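PDB 4LIH: gamma-glutamyl-gamma-aminobutyraldehyde dehydrogenase from Burkholderia cenocepacia, which probably oxidises gamma-glutamyl-gamma-aminobutyraldehyde and related aldehydes to the corresponding carboxylic acids, using NAD(P)+ as the electron acceptor. Local coordinates for residues T44-S49 with L56-D61; P391-V396 with L412-F417; L434-W439 with R451-G456. All blocks are in the same frame, centred on the assembly; numbering follows the deposited sequence.

Contact 1: T44-S49 with L56-D61; sequences TFDCVS and LAKVAD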
ATOM      1  N   THR A  44     -44.117 -22.562   3.879  1.00 14.61           N
ATOM      2  CA  THR A  44     -43.674 -21.620   4.891  1.00 14.40           C
ATOM      3  C   THR A  44     -43.173 -22.354   6.116  1.00 14.14           C
ATOM      4  O   THR A  44     -43.423 -23.547   6.295  1.00 13.90           O
ATOM      5  CB  THR A  44     -44.793 -20.651   5.308  1.00 14.67           C
ATOM      6  OG1 THR A  44     -45.891 -21.382   5.851  1.00 14.59           O
ATOM      7  CG2 THR A  44     -45.283 -19.814   4.137  1.00 14.94           C
ATOM      8  N   PHE A  45     -42.443 -21.624   6.942  1.00 13.82           N
ATOM      9  CA  PHE A  45     -42.155 -22.021   8.307  1.00 13.72           C
ATOM     10  C   PHE A  45     -42.642 -20.929   9.253  1.00 13.74           C
ATOM     11  O   PHE A  45     -42.828 -19.789   8.826  1.00 13.40           O
ATOM     12  CB  PHE A  45     -40.677 -22.339   8.497  1.00 13.67           C
ATOM     13  CG  PHE A  45     -39.732 -21.154   8.428  1.00 13.59           C
ATOM     14  CD1 PHE A  45     -39.444 -20.412   9.557  1.00 13.47           C
ATOM     15  CD2 PHE A  45     -39.038 -20.870   7.266  1.00 13.51           C
ATOM     16  CE1 PHE A  45     -38.521 -19.372   9.506  1.00 13.23           C
ATOM     17  CE2 PHE A  45     -38.147 -19.810   7.198  1.00 13.31           C
ATOM     18  CZ  PHE A  45     -37.887 -19.055   8.322  1.00 13.17           C
ATOM     19  N   ASP A  46     -42.925 -21.307  10.497  1.00 13.80           N
ATOM     20  CA  ASP A  46     -43.350 -20.365  11.545  1.00 13.94           C
ATOM     21  C   ASP A  46     -42.127 -19.743  12.191  1.00 14.07           C
ATOM     22  O   ASP A  46     -41.256 -20.426  12.763  1.00 13.70           O
ATOM     23  CB  ASP A  46     -44.176 -21.038  12.642  1.00 14.35           C
ATOM     24  CG  ASP A  46     -45.575 -21.424  12.195  1.00 14.79           C
ATOM     25  OD1 ASP A  46     -46.052 -21.062  11.093  1.00 14.86           O
ATOM     26  OD2 ASP A  46     -46.209 -22.084  13.011  1.00 15.64           O
ATOM     27  N   CYS A  47     -42.067 -18.429  12.083  1.00 13.95           N
ATOM     28  CA  CYS A  47     -41.044 -17.644  12.719  1.00 13.59           C
ATOM     29  C   CYS A  47     -41.462 -17.307  14.139  1.00 13.86           C
ATOM     30  O   CYS A  47     -42.371 -16.471  14.381  1.00 13.64           O
ATOM     31  CB  CYS A  47     -40.829 -16.401  11.913  1.00 13.77           C
ATOM     32  SG  CYS A  47     -39.624 -15.230  12.580  1.00 13.47           S
ATOM     33  N   VAL A  48     -40.799 -17.980  15.076  1.00 13.93           N
ATOM     34  CA  VAL A  48     -41.161 -17.949  16.495  1.00 14.26           C
ATOM     35  C   VAL A  48     -40.198 -17.065  17.286  1.00 14.02           C
ATOM     36  O   VAL A  48     -39.013 -17.001  16.985  1.00 15.07           O
ATOM     37  CB  VAL A  48     -41.143 -19.369  17.105  1.00 14.68           C
ATOM     38  CG1 VAL A  48     -41.579 -19.352  18.562  1.00 14.91           C
ATOM     39  CG2 VAL A  48     -42.038 -20.296  16.314  1.00 14.84           C
ATOM     40  N   SER A  49     -40.735 -16.310  18.235  1.00 13.60           N
ATOM     41  CA  SER A  49     -39.944 -15.439  19.073  1.00 12.87           C
ATOM     42  C   SER A  49     -39.436 -16.177  20.300  1.00 12.73           C
ATOM     43  O   SER A  49     -40.213 -16.812  21.010  1.00 12.47           O
ATOM     44  CB  SER A  49     -40.800 -14.273  19.544  1.00 12.84           C
ATOM     45  OG  SER A  49     -40.013 -13.321  20.213  1.00 12.27           O
ATOM     46  N   LEU A  56     -44.408 -14.997  15.204  1.00 14.96           N
ATOM     47  CA  LEU A  56     -44.383 -13.641  14.700  1.00 14.19           C
ATOM     48  C   LEU A  56     -44.952 -13.537  13.299  1.00 14.37           C
ATOM     49  O   LEU A  56     -45.560 -12.548  12.945  1.00 13.88           O
ATOM     50  CB  LEU A  56     -42.945 -13.127  14.645  1.00 13.77           C
ATOM     51  CG  LEU A  56     -42.243 -13.094  16.001  1.00 13.27           C
ATOM     52  CD1 LEU A  56     -40.759 -12.968  15.750  1.00 12.92           C
ATOM     53  CD2 LEU A  56     -42.787 -11.942  16.864  1.00 13.15           C
ATOM     54  N   ALA A  57     -44.711 -14.562  12.497  1.00 14.68           N
ATOM     55  CA  ALA A  57     -45.020 -14.507  11.082  1.00 14.84           C
ATOM     56  C   ALA A  57     -44.805 -15.873  10.478  1.00 15.16           C
ATOM     57  O   ALA A  57     -44.041 -16.690  11.030  1.00 14.48           O
ATOM     58  CB  ALA A  57     -44.127 -13.506  10.385  1.00 15.13           C
ATOM     59  N   LYS A  58     -45.523 -16.127   9.381  1.00 15.63           N
ATOM     60  CA  LYS A  58     -45.169 -17.240   8.503  1.00 16.37           C
ATOM     61  C   LYS A  58     -44.189 -16.712   7.443  1.00 15.89           C
ATOM     62  O   LYS A  58     -44.468 -15.729   6.743  1.00 16.09           O
ATOM     63  CB  LYS A  58     -46.410 -17.861   7.874  1.00 17.49           C
ATOM     64  CG  LYS A  58     -47.262 -18.608   8.898  1.00 18.69           C
ATOM     65  CD  LYS A  58     -48.301 -19.518   8.256  1.00 19.94           C
ATOM     66  CE  LYS A  58     -49.213 -20.184   9.288  1.00 20.57           C
ATOM     67  NZ  LYS A  58     -48.564 -21.384   9.898  1.00 21.34           N
ATOM     68  N   VAL A  59     -43.052 -17.379   7.317  1.00 14.56           N
ATOM     69  CA  VAL A  59     -41.992 -16.924   6.448  1.00 13.89           C
ATOM     70  C   VAL A  59     -41.766 -17.952   5.345  1.00 13.44           C
ATOM     71  O   VAL A  59     -41.917 -19.144   5.553  1.00 13.21           O
ATOM     72  CB  VAL A  59     -40.717 -16.681   7.271  1.00 13.87           C
ATOM     73  CG1 VAL A  59     -39.477 -16.451   6.388  1.00 13.99           C
ATOM     74  CG2 VAL A  59     -40.966 -15.513   8.230  1.00 13.84           C
ATOM     75  N   ALA A  60     -41.453 -17.475   4.161  1.00 13.23           N
ATOM     76  CA  ALA A  60     -41.208 -18.359   3.024  1.00 13.32           C
ATOM     77  C   ALA A  60     -40.198 -19.457   3.398  1.00 13.06           C
ATOM     78  O   ALA A  60     -39.166 -19.159   3.892  1.00 12.98           O
ATOM     79  CB  ALA A  60     -40.702 -17.552   1.845  1.00 13.25           C
ATOM     80  N   ASP A  61     -40.526 -20.715   3.125  1.00 13.36           N
ATOM     81  CA  ASP A  61     -39.586 -21.811   3.293  1.00 13.25           C
ATOM     82  C   ASP A  61     -39.028 -22.280   1.936  1.00 13.33           C
ATOM     83  O   ASP A  61     -39.596 -23.185   1.283  1.00 12.94           O
ATOM     84  CB  ASP A  61     -40.245 -22.965   4.022  1.00 13.26           C
ATOM     85  CG  ASP A  61     -39.272 -24.083   4.289  1.00 13.33           C
ATOM     86  OD1 ASP A  61     -38.181 -23.811   4.833  1.00 12.65           O
ATOM     87  OD2 ASP A  61     -39.609 -25.221   3.944  1.00 13.50           O
TER
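Leu-56 and Ala-57 both stand opposite the single residue Cys-47, a classic beta bulge that inserts one extra residue into the second strand. Both backbone groups of Cys-47 are used there: its N donates to Ala-57 O at 2.8 Å, while its carbonyl O accepts the N-H of Leu-56 at 2.6 Å. Beyond the bulge, Phe-45 and Val-59 form an antiparallel hydrogen-bonded pair, with Phe-45 N to Val-59 O at 2.9 Å and the return bond from Val-59 N to Phe-45 O equally long and almost straight; at the next pair the side chains of Thr-44 and Ala-60 diverge. The two strands, 44-48 and 55-60, make up a two-stranded beta hairpin, with the bulge close to its turn. One face of the hairpin is apolar. Phe-45 places CG between its own backbone N and carbonyl carbon (chi1 70°), which stands the ring beside Val-59, the two side chains pointing the same way. Val-59 CB lies over one ring face, a CH-pi contact 4.1 Å from the Phe-45 centroid and 20° off the normal, displaced toward the rim; Val-59 CG1 reaches the far end of the ring, 3.6 Å from Phe-45 CZ. The other branch, Val-59 CG2, packs 3.8 Å from Cys-47 CB. Leu-206 of helix 206-218 rests on Cys-47, Leu-56 and Val-59, seating this face on the body of the protein. On the reverse face, Asp-46 and Lys-58 form a non-hydrogen-bonded pair joined by a salt bridge. The lysine chain runs alongside the aspartate and bends only at its last torsion (chi4 -81°), turning NZ back to meet the syn lone pair of Asp-46 OD1 at 2.8 Å. Asp-61, just past the second strand, lays CB against the Thr-44 backbone and directs OD2 into a salt bridge with Arg-43.

Contact 2: P391-V396 with L412-F417; sequences PTVFEV and LSVIVF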
ATOM      1  N   PRO A 391     -26.551 -15.903  33.937  1.00 12.30           N
ATOM      2  CA  PRO A 391     -25.099 -15.881  33.655  1.00 12.06           C
ATOM      3  C   PRO A 391     -24.355 -16.755  34.658  1.00 11.89           C
ATOM      4  O   PRO A 391     -24.546 -16.613  35.873  1.00 11.91           O
ATOM      5  CB  PRO A 391     -24.736 -14.411  33.812  1.00 12.15           C
ATOM      6  CG  PRO A 391     -25.726 -13.904  34.813  1.00 12.46           C
ATOM      7  CD  PRO A 391     -27.005 -14.646  34.550  1.00 12.51           C
ATOM      8  N   THR A 392     -23.530 -17.671  34.142  1.00 11.33           N
ATOM      9  CA  THR A 392     -23.002 -18.781  34.930  1.00 11.09           C
ATOM     10  C   THR A 392     -21.486 -18.819  34.864  1.00 10.76           C
ATOM     11  O   THR A 392     -20.919 -18.715  33.784  1.00 10.70           O
ATOM     12  CB  THR A 392     -23.578 -20.091  34.393  1.00 11.04           C
ATOM     13  OG1 THR A 392     -25.020 -20.068  34.533  1.00 11.23           O
ATOM     14  CG2 THR A 392     -23.031 -21.290  35.103  1.00 11.12           C
ATOM     15  N   VAL A 393     -20.843 -18.985  36.017  1.00 10.61           N
ATOM     16  CA  VAL A 393     -19.395 -19.052  36.088  1.00 10.66           C
ATOM     17  C   VAL A 393     -18.987 -20.304  36.829  1.00 10.79           C
ATOM     18  O   VAL A 393     -19.532 -20.581  37.893  1.00 10.95           O
ATOM     19  CB  VAL A 393     -18.825 -17.819  36.834  1.00 10.62           C
ATOM     20  CG1 VAL A 393     -17.317 -17.859  36.898  1.00 10.61           C
ATOM     21  CG2 VAL A 393     -19.277 -16.525  36.173  1.00 10.47           C
ATOM     22  N   PHE A 394     -18.051 -21.055  36.247  1.00 11.04           N
ATOM     23  CA  PHE A 394     -17.328 -22.138  36.930  1.00 11.27           C
ATOM     24  C   PHE A 394     -15.820 -21.895  37.036  1.00 11.70           C
ATOM     25  O   PHE A 394     -15.194 -21.286  36.166  1.00 11.30           O
ATOM     26  CB  PHE A 394     -17.456 -23.434  36.154  1.00 11.12           C
ATOM     27  CG  PHE A 394     -18.847 -24.006  36.154  1.00 11.12           C
ATOM     28  CD1 PHE A 394     -19.269 -24.786  37.217  1.00 11.02           C
ATOM     29  CD2 PHE A 394     -19.709 -23.772  35.110  1.00 10.92           C
ATOM     30  CE1 PHE A 394     -20.526 -25.340  37.212  1.00 11.15           C
ATOM     31  CE2 PHE A 394     -20.996 -24.293  35.106  1.00 10.90           C
ATOM     32  CZ  PHE A 394     -21.411 -25.073  36.171  1.00 11.07           C
ATOM     33  N   GLU A 395     -15.240 -22.469  38.082  1.00 12.61           N
ATOM     34  CA  GLU A 395     -13.777 -22.549  38.204  1.00 13.67           C
ATOM     35  C   GLU A 395     -13.403 -23.966  37.786  1.00 13.29           C
ATOM     36  O   GLU A 395     -13.916 -24.921  38.348  1.00 13.27           O
ATOM     37  CB  GLU A 395     -13.339 -22.217  39.638  1.00 15.27           C
ATOM     38  CG  GLU A 395     -11.836 -22.117  39.752  1.00 17.49           C
ATOM     39  CD  GLU A 395     -11.359 -21.573  41.065  1.00 18.99           C
ATOM     40  OE1 GLU A 395     -12.182 -21.178  41.909  1.00 20.81           O
ATOM     41  OE2 GLU A 395     -10.139 -21.589  41.238  1.00 22.80           O
ATOM     42  N   VAL A 396     -12.567 -24.103  36.767  1.00 12.96           N
ATOM     43  CA  VAL A 396     -12.243 -25.435  36.202  1.00 13.13           C
ATOM     44  C   VAL A 396     -10.782 -25.514  35.882  1.00 13.24           C
ATOM     45  O   VAL A 396     -10.069 -24.482  35.796  1.00 13.72           O
ATOM     46  CB  VAL A 396     -13.056 -25.799  34.896  1.00 12.88           C
ATOM     47  CG1 VAL A 396     -14.514 -26.163  35.209  1.00 12.83           C
ATOM     48  CG2 VAL A 396     -12.985 -24.701  33.844  1.00 12.61           C
ATOM     49  N   LEU A 412     -19.037 -19.286  31.600  1.00 10.53           N
ATOM     50  CA  LEU A 412     -17.647 -18.949  31.675  1.00 10.57           C
ATOM     51  C   LEU A 412     -16.855 -20.003  32.428  1.00 10.62           C
ATOM     52  O   LEU A 412     -17.277 -20.479  33.520  1.00 10.92           O
ATOM     53  CB  LEU A 412     -17.479 -17.619  32.407  1.00 10.60           C
ATOM     54  CG  LEU A 412     -16.022 -17.085  32.494  1.00 10.65           C
ATOM     55  CD1 LEU A 412     -15.468 -16.673  31.132  1.00 10.56           C
ATOM     56  CD2 LEU A 412     -15.946 -15.903  33.414  1.00 10.83           C
ATOM     57  N   SER A 413     -15.679 -20.326  31.882  1.00 10.56           N
ATOM     58  CA  SER A 413     -14.697 -21.215  32.500  1.00 10.56           C
ATOM     59  C   SER A 413     -13.538 -20.363  33.015  1.00 10.51           C
ATOM     60  O   SER A 413     -12.802 -19.748  32.226  1.00 10.40           O
ATOM     61  CB  SER A 413     -14.179 -22.256  31.489  1.00 10.61           C
ATOM     62  OG  SER A 413     -15.166 -23.219  31.187  1.00 10.73           O
ATOM     63  N   VAL A 414     -13.399 -20.304  34.339  1.00 10.49           N
ATOM     64  CA  VAL A 414     -12.322 -19.608  34.999  1.00 10.42           C
ATOM     65  C   VAL A 414     -11.174 -20.588  35.296  1.00 10.60           C
ATOM     66  O   VAL A 414     -11.354 -21.602  35.989  1.00 10.61           O
ATOM     67  CB  VAL A 414     -12.775 -18.945  36.322  1.00 10.48           C
ATOM     68  CG1 VAL A 414     -11.606 -18.255  36.990  1.00 10.49           C
ATOM     69  CG2 VAL A 414     -13.871 -17.930  36.069  1.00 10.43           C
ATOM     70  N   ILE A 415      -9.985 -20.248  34.793  1.00 10.75           N
ATOM     71  CA  ILE A 415      -8.805 -21.138  34.838  1.00 11.06           C
ATOM     72  C   ILE A 415      -7.680 -20.369  35.484  1.00 11.50           C
ATOM     73  O   ILE A 415      -7.400 -19.258  35.074  1.00 11.40           O
ATOM     74  CB  ILE A 415      -8.370 -21.585  33.408  1.00 10.89           C
ATOM     75  CG1 ILE A 415      -9.508 -22.378  32.765  1.00 10.83           C
ATOM     76  CG2 ILE A 415      -7.027 -22.348  33.460  1.00 11.06           C
ATOM     77  CD1 ILE A 415      -9.424 -22.599  31.266  1.00 10.74           C
ATOM     78  N   VAL A 416      -7.051 -20.952  36.503  1.00 12.28           N
ATOM     79  CA  VAL A 416      -5.966 -20.292  37.220  1.00 12.75           C
ATOM     80  C   VAL A 416      -4.609 -20.668  36.645  1.00 13.03           C
ATOM     81  O   VAL A 416      -4.439 -21.783  36.176  1.00 13.22           O
ATOM     82  CB  VAL A 416      -5.992 -20.656  38.722  1.00 13.28           C
ATOM     83  CG1 VAL A 416      -5.581 -22.117  38.943  1.00 13.81           C
ATOM     84  CG2 VAL A 416      -5.052 -19.734  39.471  1.00 13.54           C
ATOM     85  N   PHE A 417      -3.651 -19.747  36.674  1.00 13.10           N
ATOM     86  CA  PHE A 417      -2.311 -20.066  36.263  1.00 13.77           C
ATOM     87  C   PHE A 417      -1.309 -19.362  37.144  1.00 15.09           C
ATOM     88  O   PHE A 417      -1.651 -18.411  37.875  1.00 15.17           O
ATOM     89  CB  PHE A 417      -2.077 -19.667  34.812  1.00 13.16           C
ATOM     90  CG  PHE A 417      -2.093 -18.180  34.574  1.00 12.70           C
ATOM     91  CD1 PHE A 417      -0.914 -17.439  34.593  1.00 12.41           C
ATOM     92  CD2 PHE A 417      -3.289 -17.525  34.250  1.00 12.42           C
ATOM     93  CE1 PHE A 417      -0.931 -16.086  34.329  1.00 12.32           C
ATOM     94  CE2 PHE A 417      -3.308 -16.162  33.982  1.00 12.18           C
ATOM     95  CZ  PHE A 417      -2.143 -15.442  34.031  1.00 12.09           C
TER
HETATM   96  O   HOH W   1      -8.005 -23.651  37.097  1.00 13.76           O
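Residues 392-395 run parallel to 412-417, the two short strand axes 27° apart, and the backbone bonds of Thr-392, Phe-394 and Val-396 go in turn to Leu-412 and Val-414, as in parallel pairing. This is the pairing of a beta-alpha-beta unit, in which the chain leaves strand 388-395, passes through helix 401-404 and returns as strand 411-417 of a mixed sheet. Four bonds carry it: Leu-412 N to Thr-392 O at 2.9 Å, Phe-394 N to Leu-412 O at 2.9 Å, Val-414 N to Phe-394 O at 2.7 Å and Val-396 N to Val-414 O at 2.9 Å. In the last the N-H is as straight as in the others, but the donor is tilted 19° from the Val-414 carbonyl plane. Val-393, Glu-395, Leu-412 and Val-414 share one face. There the closest side-chain contact is between two valine methyls, Val-393 CG1 and Val-414 CG2, 3.5 Å apart, and helix 319-333 packs on Glu-395 and Leu-412. Glu-395 is extended, with CG passing near Val-414 O before the carboxylate reaches two bases: OE1 forms a salt bridge with Arg-372 and OE2 another with Lys-322, so the acid is probably held as a carboxylate. Phe-394 and Ser-413 occupy the opposite face, beneath the crossover helix, whose Ile-402 touches Phe-394. The Phe-394 ring leads away from the partner strand and turns its edge to Leu-412 O. Val-396 directs CG2 into the position between its backbone N and carbonyl carbon, which brings this methyl against Ser-413 CB at 3.6 Å. Past Val-396 the direct ladder gives way to a bridging water, which donates to Val-396 O at 2.6 Å and accepts from Val-416 N at 2.9 Å.

Contact 3: L434-W439 with R451-G456; sequences LAAAVW and RRLRAG
Ala-455 lays its methyl over the backbone of Ala-435, with CB 3.5 Å from Ala-435 C, and so closely overlaps the start of strand 435-439. The same methyl, Ala-455 CB, is 4.1 Å from Ala-436 CB. Ala-436 points back toward the 451-456 segment and meets a second partner there, Leu-453, whose CB lies 4.0 Å from Ala-436 CB. In Leu-453, CG is anti to the carbonyl carbon (chi1 -62°), and the CD1 branch runs up beside the Ala-436 methyl, 4.1 Å from its CB, and on toward Ala-437 O. The fit is built from apolar groups: alanine methyls against each other, against Leu-453 and against the peptide. The chain leaves helical geometry at Leu-453 and folds through an inverse gamma turn centred on Arg-454, closed by a weak bond from Ala-455 N to Leu-453 O. Arg-454 starts away from the strand, and its NH2 bonds to Pro-165 O of a second subunit; Lys-497 of that subunit also binds Leu-453 O. At the N-terminal end of segment 434-439, Leu-434 has its CB directed away from 451-456, and its side chain lies about 4 Å from that of Glu-274, the predicted active-site residue. Strand 435-439, helix 443-452 and strand 457-460 together form a beta-alpha-beta crossover, with this contact where the helix gives way to the returning parallel strand.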
ATOM      1  N   LEU A 434     -10.066 -17.856  17.099  1.00  8.83           N
ATOM      2  CA  LEU A 434     -10.806 -16.687  16.621  1.00  8.79           C
ATOM      3  C   LEU A 434     -10.321 -15.380  17.273  1.00  8.82           C
ATOM      4  O   LEU A 434     -10.176 -14.349  16.606  1.00  8.71           O
ATOM      5  CB  LEU A 434     -12.318 -16.899  16.790  1.00  8.74           C
ATOM      6  CG  LEU A 434     -13.196 -15.867  16.062  1.00  8.68           C
ATOM      7  CD1 LEU A 434     -12.784 -15.855  14.586  1.00  8.62           C
ATOM      8  CD2 LEU A 434     -14.717 -16.082  16.220  1.00  8.71           C
ATOM      9  N   ALA A 435     -10.038 -15.435  18.575  1.00  8.81           N
ATOM     10  CA  ALA A 435      -9.658 -14.262  19.283  1.00  8.98           C
ATOM     11  C   ALA A 435      -9.021 -14.648  20.585  1.00  9.05           C
ATOM     12  O   ALA A 435      -9.081 -15.832  21.018  1.00  9.22           O
ATOM     13  CB  ALA A 435     -10.865 -13.368  19.494  1.00  8.94           C
ATOM     14  N   ALA A 436      -8.390 -13.639  21.181  1.00  9.14           N
ATOM     15  CA  ALA A 436      -7.743 -13.764  22.468  1.00  9.03           C
ATOM     16  C   ALA A 436      -7.563 -12.379  23.082  1.00  9.03           C
ATOM     17  O   ALA A 436      -7.650 -11.341  22.409  1.00  9.03           O
ATOM     18  CB  ALA A 436      -6.399 -14.454  22.271  1.00  8.98           C
ATOM     19  N   ALA A 437      -7.287 -12.348  24.374  1.00  9.00           N
ATOM     20  CA  ALA A 437      -6.930 -11.068  25.023  1.00  8.92           C
ATOM     21  C   ALA A 437      -5.935 -11.217  26.149  1.00  9.04           C
ATOM     22  O   ALA A 437      -5.808 -12.312  26.709  1.00  8.86           O
ATOM     23  CB  ALA A 437      -8.185 -10.419  25.539  1.00  8.90           C
ATOM     24  N   VAL A 438      -5.182 -10.133  26.435  1.00  9.10           N
ATOM     25  CA  VAL A 438      -4.276 -10.091  27.566  1.00  9.42           C
ATOM     26  C   VAL A 438      -4.392  -8.735  28.265  1.00  9.63           C
ATOM     27  O   VAL A 438      -4.573  -7.704  27.607  1.00  9.16           O
ATOM     28  CB  VAL A 438      -2.795 -10.412  27.205  1.00  9.55           C
ATOM     29  CG1 VAL A 438      -2.243  -9.471  26.127  1.00  9.61           C
ATOM     30  CG2 VAL A 438      -1.972 -10.470  28.473  1.00  9.86           C
ATOM     31  N   TRP A 439      -4.385  -8.779  29.601  1.00  9.95           N
ATOM     32  CA  TRP A 439      -4.458  -7.555  30.418  1.00 10.34           C
ATOM     33  C   TRP A 439      -3.194  -7.389  31.225  1.00 10.76           C
ATOM     34  O   TRP A 439      -2.917  -8.200  32.125  1.00 10.86           O
ATOM     35  CB  TRP A 439      -5.656  -7.563  31.373  1.00 10.36           C
ATOM     36  CG  TRP A 439      -6.997  -7.655  30.677  1.00 10.18           C
ATOM     37  CD1 TRP A 439      -7.479  -8.734  30.000  1.00 10.08           C
ATOM     38  CD2 TRP A 439      -7.987  -6.614  30.528  1.00 10.17           C
ATOM     39  NE1 TRP A 439      -8.698  -8.461  29.502  1.00 10.01           N
ATOM     40  CE2 TRP A 439      -9.032  -7.156  29.765  1.00 10.06           C
ATOM     41  CE3 TRP A 439      -8.090  -5.290  30.981  1.00 10.26           C
ATOM     42  CZ2 TRP A 439     -10.207  -6.442  29.479  1.00  9.99           C
ATOM     43  CZ3 TRP A 439      -9.229  -4.557  30.664  1.00 10.23           C
ATOM     44  CH2 TRP A 439     -10.273  -5.134  29.901  1.00 10.14           C
ATOM     45  N   ARG A 451       1.795 -11.057  20.429  1.00 10.31           N
ATOM     46  CA  ARG A 451       2.410 -11.726  19.275  1.00 10.26           C
ATOM     47  C   ARG A 451       2.266 -13.246  19.352  1.00 10.43           C
ATOM     48  O   ARG A 451       2.133 -13.915  18.348  1.00 10.07           O
ATOM     49  CB  ARG A 451       3.882 -11.409  19.161  1.00 10.19           C
ATOM     50  CG  ARG A 451       4.182 -10.030  18.617  1.00 10.13           C
ATOM     51  CD  ARG A 451       5.587  -9.572  18.993  1.00 10.22           C
ATOM     52  NE  ARG A 451       6.002  -8.477  18.119  1.00 10.11           N
ATOM     53  CZ  ARG A 451       7.258  -8.104  17.914  1.00 10.14           C
ATOM     54  NH1 ARG A 451       8.243  -8.655  18.613  1.00 10.27           N
ATOM     55  NH2 ARG A 451       7.519  -7.116  17.040  1.00 10.16           N
ATOM     56  N   ARG A 452       2.353 -13.781  20.569  1.00 10.74           N
ATOM     57  CA  ARG A 452       2.366 -15.207  20.757  1.00 11.29           C
ATOM     58  C   ARG A 452       0.994 -15.884  20.728  1.00 10.83           C
ATOM     59  O   ARG A 452       0.953 -17.081  20.543  1.00 11.12           O
ATOM     60  CB  ARG A 452       3.076 -15.547  22.070  1.00 12.09           C
ATOM     61  CG  ARG A 452       4.540 -15.300  21.961  1.00 13.31           C
ATOM     62  CD  ARG A 452       5.192 -15.205  23.305  1.00 14.91           C
ATOM     63  NE  ARG A 452       5.165 -16.431  24.093  1.00 16.74           N
ATOM     64  CZ  ARG A 452       5.370 -16.427  25.417  1.00 18.59           C
ATOM     65  NH1 ARG A 452       5.588 -15.288  26.065  1.00 20.25           N
ATOM     66  NH2 ARG A 452       5.321 -17.530  26.093  1.00 20.11           N
ATOM     67  N   LEU A 453      -0.091 -15.147  20.945  1.00 10.40           N
ATOM     68  CA  LEU A 453      -1.448 -15.715  20.937  1.00 10.29           C
ATOM     69  C   LEU A 453      -1.904 -15.995  19.481  1.00 10.25           C
ATOM     70  O   LEU A 453      -1.914 -15.102  18.635  1.00  9.79           O
ATOM     71  CB  LEU A 453      -2.441 -14.767  21.661  1.00 10.29           C
ATOM     72  CG  LEU A 453      -2.059 -14.578  23.152  1.00 10.30           C
ATOM     73  CD1 LEU A 453      -2.806 -13.446  23.856  1.00 10.37           C
ATOM     74  CD2 LEU A 453      -2.238 -15.865  23.948  1.00 10.47           C
ATOM     75  N   ARG A 454      -2.271 -17.249  19.213  1.00 10.24           N
ATOM     76  CA  ARG A 454      -2.541 -17.693  17.865  1.00 10.14           C
ATOM     77  C   ARG A 454      -4.013 -17.473  17.554  1.00  9.78           C
ATOM     78  O   ARG A 454      -4.810 -18.407  17.601  1.00  9.72           O
ATOM     79  CB  ARG A 454      -2.172 -19.180  17.721  1.00 10.54           C
ATOM     80  CG  ARG A 454      -0.693 -19.489  17.866  1.00 10.82           C
ATOM     81  CD  ARG A 454       0.160 -18.818  16.815  1.00 11.07           C
ATOM     82  NE  ARG A 454      -0.056 -19.407  15.473  1.00 11.06           N
ATOM     83  CZ  ARG A 454       0.687 -19.117  14.394  1.00 11.29           C
ATOM     84  NH1 ARG A 454       1.701 -18.262  14.466  1.00 11.27           N
ATOM     85  NH2 ARG A 454       0.431 -19.712  13.231  1.00 11.14           N
ATOM     86  N   ALA A 455      -4.365 -16.214  17.254  1.00  9.41           N
ATOM     87  CA  ALA A 455      -5.746 -15.842  17.029  1.00  8.97           C
ATOM     88  C   ALA A 455      -5.826 -14.660  16.090  1.00  8.76           C
ATOM     89  O   ALA A 455      -4.914 -13.799  16.055  1.00  8.89           O
ATOM     90  CB  ALA A 455      -6.457 -15.547  18.364  1.00  8.99           C
ATOM     91  N   GLY A 456      -6.937 -14.566  15.385  1.00  8.53           N
ATOM     92  CA  GLY A 456      -7.123 -13.515  14.352  1.00  8.38           C
ATOM     93  C   GLY A 456      -7.249 -12.122  14.917  1.00  8.41           C
ATOM     94  O   GLY A 456      -6.831 -11.143  14.272  1.00  8.46           O
TER

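In the fold
Followed from the N terminus, the three contacts come in series, none enclosing or crossing another. Contact 1 closes the shortest loop, the six-residue connection of a hairpin whose strands form a small sheet of their own. Contact 2 closes a longer loop of fifteen residues that includes helix 401-404, and contact 3 one of eleven, mostly helix 443-452. The last two belong to the same mixed sheet, where strands 314-318 and 280-283 lie between 411-417 and 435-439; their centres are 19 Å apart. Contact 1 is remote, its centre about 38 Å from that of contact 2 and 40 Å from that of contact 3, across the chain's centre from the latter.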